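Side-chain contacts in N-acetylmuramoyl-L-alanine amidase amiD (Escherichia coli, PDB 3D2Y), which cleaves, as a zinc-dependent amidase, the bond between N-acetylmuramoyl groups and L-amino acids in bacterial cell-wall glycopeptides: residues 99-104 with 135-140; 129-134 with 172-177. All blocks are in the same frame, centred on the assembly; numbering follows the deposited sequence.

Contact 1 (99-104 with 135-140)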
loop_
_atom_site.group_PDB
_atom_site.type_symbol
_atom_site.label_atom_id
_atom_site.label_comp_id
_atom_site.label_asym_id
_atom_site.label_seq_id
_atom_site.Cartn_x
_atom_site.Cartn_y
_atom_site.Cartn_z
ATOM N N THR A 99 0.535 11.925 -4.589
ATOM C CA THR A 99 1.064 11.946 -3.240
ATOM C C THR A 99 1.752 10.655 -2.789
ATOM O O THR A 99 1.987 10.485 -1.597
ATOM C CB THR A 99 -0.061 12.336 -2.206
ATOM O OG1 THR A 99 -1.117 11.348 -2.229
ATOM C CG2 THR A 99 -0.655 13.752 -2.549
ATOM N N SER A 100 2.081 9.755 -3.710
ATOM C CA SER A 100 2.658 8.499 -3.277
ATOM C C SER A 100 3.959 8.197 -3.947
ATOM O O SER A 100 4.300 8.773 -4.997
ATOM C CB SER A 100 1.683 7.352 -3.515
ATOM O OG SER A 100 1.565 7.040 -4.916
ATOM N N ILE A 101 4.696 7.311 -3.299
ATOM C CA ILE A 101 5.819 6.603 -3.930
ATOM C C ILE A 101 5.369 5.183 -4.231
ATOM O O ILE A 101 4.662 4.594 -3.450
ATOM C CB ILE A 101 7.038 6.655 -3.000
ATOM C CG1 ILE A 101 7.622 8.065 -3.094
ATOM C CG2 ILE A 101 8.083 5.628 -3.418
ATOM C CD1 ILE A 101 8.715 8.360 -2.175
ATOM N N GLY A 102 5.753 4.656 -5.402
ATOM C CA GLY A 102 5.293 3.334 -5.835
ATOM C C GLY A 102 6.506 2.442 -5.912
ATOM O O GLY A 102 7.522 2.819 -6.492
ATOM N N ILE A 103 6.423 1.308 -5.235
ATOM C CA ILE A 103 7.444 0.254 -5.323
ATOM C C ILE A 103 6.867 -0.962 -6.002
ATOM O O ILE A 103 5.878 -1.552 -5.514
ATOM C CB ILE A 103 8.026 -0.113 -3.945
ATOM C CG1 ILE A 103 8.743 1.113 -3.365
ATOM C CG2 ILE A 103 9.030 -1.298 -4.072
ATOM C CD1 ILE A 103 9.126 0.937 -1.937
ATOM N N GLU A 104 7.518 -1.375 -7.088
ATOM C CA GLU A 104 7.138 -2.596 -7.810
ATOM C C GLU A 104 8.113 -3.734 -7.464
ATOM O O GLU A 104 9.344 -3.561 -7.498
ATOM C CB GLU A 104 7.153 -2.341 -9.317
ATOM C CG GLU A 104 5.968 -1.500 -9.824
ATOM C CD GLU A 104 4.922 -2.358 -10.462
ATOM O OE1 GLU A 104 5.299 -3.333 -11.120
ATOM O OE2 GLU A 104 3.730 -2.059 -10.365
ATOM N N LYS A 135 11.977 1.616 4.978
ATOM C CA LYS A 135 12.312 2.359 6.194
ATOM C C LYS A 135 12.847 3.755 5.853
ATOM O O LYS A 135 12.472 4.741 6.482
ATOM C CB LYS A 135 13.312 1.579 7.076
ATOM C CG LYS A 135 12.662 0.357 7.737
ATOM C CD LYS A 135 13.625 -0.449 8.577
ATOM C CE LYS A 135 13.428 -0.141 10.047
ATOM N NZ LYS A 135 13.733 -1.356 10.911
ATOM N N ASP A 136 13.708 3.842 4.842
ATOM C CA ASP A 136 14.307 5.104 4.488
ATOM C C ASP A 136 13.227 6.030 3.967
ATOM O O ASP A 136 13.154 7.210 4.363
ATOM C CB ASP A 136 15.401 4.955 3.438
ATOM C CG ASP A 136 16.725 4.444 4.015
ATOM O OD1 ASP A 136 16.914 4.329 5.264
ATOM O OD2 ASP A 136 17.588 4.154 3.177
ATOM N N ILE A 137 12.363 5.493 3.126
ATOM C CA ILE A 137 11.275 6.289 2.543
ATOM C C ILE A 137 10.322 6.825 3.597
ATOM O O ILE A 137 10.021 8.046 3.627
ATOM C CB ILE A 137 10.512 5.507 1.425
ATOM C CG1 ILE A 137 11.470 5.190 0.289
ATOM C CG2 ILE A 137 9.390 6.391 0.852
ATOM C CD1 ILE A 137 10.910 4.123 -0.657
ATOM N N ILE A 138 9.887 5.922 4.477
ATOM C CA ILE A 138 9.025 6.253 5.616
ATOM C C ILE A 138 9.658 7.310 6.551
ATOM O O ILE A 138 8.981 8.253 6.944
ATOM C CB ILE A 138 8.630 4.962 6.383
ATOM C CG1 ILE A 138 7.665 4.117 5.528
ATOM C CG2 ILE A 138 8.100 5.307 7.774
ATOM C CD1 ILE A 138 7.655 2.642 5.846
ATOM N N ALA A 139 10.956 7.181 6.872
ATOM C CA ALA A 139 11.681 8.224 7.619
ATOM C C ALA A 139 11.726 9.567 6.913
ATOM O O ALA A 139 11.514 10.632 7.551
ATOM C CB ALA A 139 13.142 7.756 7.994
ATOM N N ARG A 140 12.042 9.528 5.617
ATOM C CA ARG A 140 12.281 10.747 4.852
ATOM C C ARG A 140 11.054 11.693 4.879
ATOM O O ARG A 140 11.211 12.922 5.029
ATOM C CB ARG A 140 12.700 10.383 3.425
ATOM C CG ARG A 140 13.085 11.569 2.585
ATOM C CD ARG A 140 14.171 11.230 1.622
ATOM N NE ARG A 140 13.846 10.058 0.828
ATOM C CZ ARG A 140 14.577 8.950 0.780
ATOM N NH1 ARG A 140 15.716 8.862 1.456
ATOM N NH2 ARG A 140 14.176 7.932 0.026
#
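Ile137 sets two methyl groups, CG2 and CD1, against strand 100-105, one for each of the isoleucines on the strand face it meets. Its CG2 approaches the terminal methyl of Ile101, with Ile137 CG2 and Ile101 CD1 3.7 Å apart, and the two side chains pass at a slant. Its CD1 goes the other way along the strand and meets Ile103 end to end, Ile137 CD1 standing 3.9 Å from Ile103 CD1. The torsions of Ile137 account for this split. CG2 is anti to the backbone N, while CG1 lies beside that N (chi1 -62°), and an extended chi2 of 165° carries CD1 onward to the second partner. The strand methyls Ile101 CD1 and Ile103 CD1 are 7.4 Å from each other, and Ile137 spans the gap with CG2 near one and CD1 near the other. The backbones stay well apart, the nearest alpha carbons being those of Ile101 and Ile137 at 8.5 Å, which leaves a layer filled by branched aliphatic groups. The interface itself is small, about 125 Å² summed over both sides, but its three touching residues are all buried. Tyr57 of the neighbouring strand packs on all three isoleucines, and Leu32 lies against the two on the strand. At the margin, Arg140 forms a salt bridge with Glu78, against which the side chains of Ile101 and Ile137 also lie. The other strand face carries Glu104, the proton acceptor of the active site, which turns its side chain from the helix towards His35, a zinc ligand. Isoleucines make the packing here; a helix on one face of a central sheet, with the zinc-site residues on the other, is the arrangement of the peptidoglycan-recognition-protein fold shared by zinc amidases of this family.

Contact 2 (129-134 with 172-177)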
loop_
_atom_site.group_PDB
_atom_site.type_symbol
_atom_site.label_atom_id
_atom_site.label_comp_id
_atom_site.label_asym_id
_atom_site.label_seq_id
_atom_site.Cartn_x
_atom_site.Cartn_y
_atom_site.Cartn_z
ATOM N N ALA A 129 15.537 -6.978 0.958
ATOM C CA ALA A 129 15.955 -5.785 0.200
ATOM C C ALA A 129 14.964 -4.644 0.385
ATOM O O ALA A 129 15.352 -3.458 0.557
ATOM C CB ALA A 129 16.094 -6.154 -1.285
ATOM N N LEU A 130 13.679 -5.001 0.348
ATOM C CA LEU A 130 12.570 -4.024 0.540
ATOM C C LEU A 130 12.597 -3.295 1.866
ATOM O O LEU A 130 12.330 -2.096 1.900
ATOM C CB LEU A 130 11.241 -4.742 0.372
ATOM C CG LEU A 130 9.947 -3.942 0.549
ATOM C CD1 LEU A 130 9.920 -2.688 -0.378
ATOM C CD2 LEU A 130 8.739 -4.860 0.375
ATOM N N ILE A 131 12.876 -4.012 2.956
ATOM C CA ILE A 131 12.785 -3.438 4.323
ATOM C C ILE A 131 13.589 -2.116 4.508
ATOM O O ILE A 131 12.997 -1.126 4.864
ATOM C CB ILE A 131 13.069 -4.552 5.425
ATOM C CG1 ILE A 131 11.905 -5.553 5.430
ATOM C CG2 ILE A 131 13.346 -3.913 6.841
ATOM C CD1 ILE A 131 12.166 -6.922 6.231
ATOM N N PRO A 132 14.920 -2.098 4.236
ATOM C CA PRO A 132 15.682 -0.836 4.401
ATOM C C PRO A 132 15.273 0.309 3.451
ATOM O O PRO A 132 15.382 1.477 3.817
ATOM C CB PRO A 132 17.127 -1.268 4.186
ATOM C CG PRO A 132 17.013 -2.503 3.344
ATOM C CD PRO A 132 15.806 -3.207 3.829
ATOM N N LEU A 133 14.779 -0.019 2.262
ATOM C CA LEU A 133 14.314 0.991 1.329
ATOM C C LEU A 133 13.002 1.592 1.840
ATOM O O LEU A 133 12.852 2.817 1.918
ATOM C CB LEU A 133 14.140 0.376 -0.073
ATOM C CG LEU A 133 13.404 1.269 -1.094
ATOM C CD1 LEU A 133 14.192 2.581 -1.389
ATOM C CD2 LEU A 133 13.044 0.470 -2.352
ATOM N N ALA A 134 12.058 0.739 2.228
ATOM C CA ALA A 134 10.795 1.241 2.852
ATOM C C ALA A 134 11.072 2.081 4.111
ATOM O O ALA A 134 10.494 3.145 4.270
ATOM C CB ALA A 134 9.857 0.075 3.168
ATOM N N ALA A 172 5.389 -5.222 9.458
ATOM C CA ALA A 172 4.890 -4.412 10.548
ATOM C C ALA A 172 5.770 -4.572 11.773
ATOM O O ALA A 172 5.975 -3.624 12.530
ATOM C CB ALA A 172 3.428 -4.761 10.870
ATOM N N GLN A 173 6.296 -5.780 11.955
ATOM C CA GLN A 173 7.232 -6.068 13.049
ATOM C C GLN A 173 8.583 -5.361 12.886
ATOM O O GLN A 173 9.308 -5.180 13.874
ATOM C CB GLN A 173 7.394 -7.572 13.217
ATOM C CG GLN A 173 6.107 -8.221 13.736
ATOM C CD GLN A 173 6.099 -9.729 13.600
ATOM O OE1 GLN A 173 7.003 -10.319 13.006
ATOM N NE2 GLN A 173 5.073 -10.365 14.160
ATOM N N GLN A 174 8.897 -4.970 11.653
ATOM C CA GLN A 174 10.063 -4.135 11.320
ATOM C C GLN A 174 9.760 -2.606 11.300
ATOM O O GLN A 174 10.607 -1.778 10.893
ATOM C CB GLN A 174 10.664 -4.595 9.982
ATOM C CG GLN A 174 11.172 -6.023 9.980
ATOM C CD GLN A 174 12.424 -6.184 10.793
ATOM O OE1 GLN A 174 12.509 -7.060 11.651
ATOM N NE2 GLN A 174 13.414 -5.330 10.537
ATOM N N GLY A 175 8.556 -2.242 11.734
ATOM C CA GLY A 175 8.112 -0.842 11.804
ATOM C C GLY A 175 7.597 -0.303 10.485
ATOM O O GLY A 175 7.495 0.918 10.300
ATOM N N ILE A 176 7.291 -1.215 9.562
ATOM C CA ILE A 176 6.751 -0.863 8.243
ATOM C C ILE A 176 5.284 -1.261 8.072
ATOM O O ILE A 176 4.959 -2.420 7.808
ATOM C CB ILE A 176 7.558 -1.468 7.097
ATOM C CG1 ILE A 176 9.062 -1.132 7.260
ATOM C CG2 ILE A 176 6.975 -1.023 5.706
ATOM C CD1 ILE A 176 9.986 -1.973 6.358
ATOM N N GLY A 177 4.421 -0.262 8.131
ATOM C CA GLY A 177 2.974 -0.459 7.940
ATOM C C GLY A 177 2.186 -0.773 9.201
ATOM O O GLY A 177 2.743 -1.049 10.282
#
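Ile176 pushes its terminal methyl into the groove between Ile131 and Ala134, one turn apart on helix 124-141. That methyl reaches backbone as well as side chain: Ile176 CD1 lies 3.5 Å from Ile131 O, 3.9 Å from Ile131 CG2 and 3.8 Å from Ala134 CB. The small side chain of Ala134 is consistent with the close approach, the CA atoms of Ala134 and Ile176 being 7.1 Å apart. Gln174 crosses Ile131 at about a right angle and uses its aliphatic part, Gln174 CG being 4.0 Å from Ile131 CD1. A bend at chi2 (-71°) then folds its amide back, bringing Gln174 NE2 to 4.0 Å from Ile131 CG2, a van der Waals contact at the exposed margin of the interface. With Ile131 cut back to an alanine, CG1, CG2 and CD1 are gone, and the Gln174 chain would probably lose the surface it lies across, while Ile176 CD1 would be packed on that side mainly by CB and the backbone.

Both loop residues belong to a Schellman motif that ends helix 168-173, which probably helps to place them. Gly175, with positive phi (83°), is its C-prime residue: Gly175 N bonds to Ala172 O at 3.0 Å, and Ile176 N pairs with Leu171 O. The reversal sets Gln174 and Ile176 on either side of the glycine, both with their CB towards helix 124-141. Leu171, in the last turn of helix 168-173, backs both Ile131 and Ile176. Helix 124-141 is kinked at Pro132, whose N has no bond to the preceding turn, directly after Ile131.

In the fold
Helix 124-141 serves both contacts, which are about 10 Å apart between centres: contact 1 sets its later turns on the sheet, and contact 2 sets its middle on the loop after helix 168-173. They touch directly. Ile138 CD1 is 3.7 Å from Ile176 CG2, Lys135 NZ lies 3.2 Å from Gln174 O, and Ile103 CD1 meets Leu133 CD2 at 4.0 Å. Contact 1 is nearer the catalytic centre: its strand carries Glu104, next to the bound peptide, and the side chain of Ile103 is about 6 Å from that of His35, a zinc ligand. Contact 2 lies away from the annotated sites.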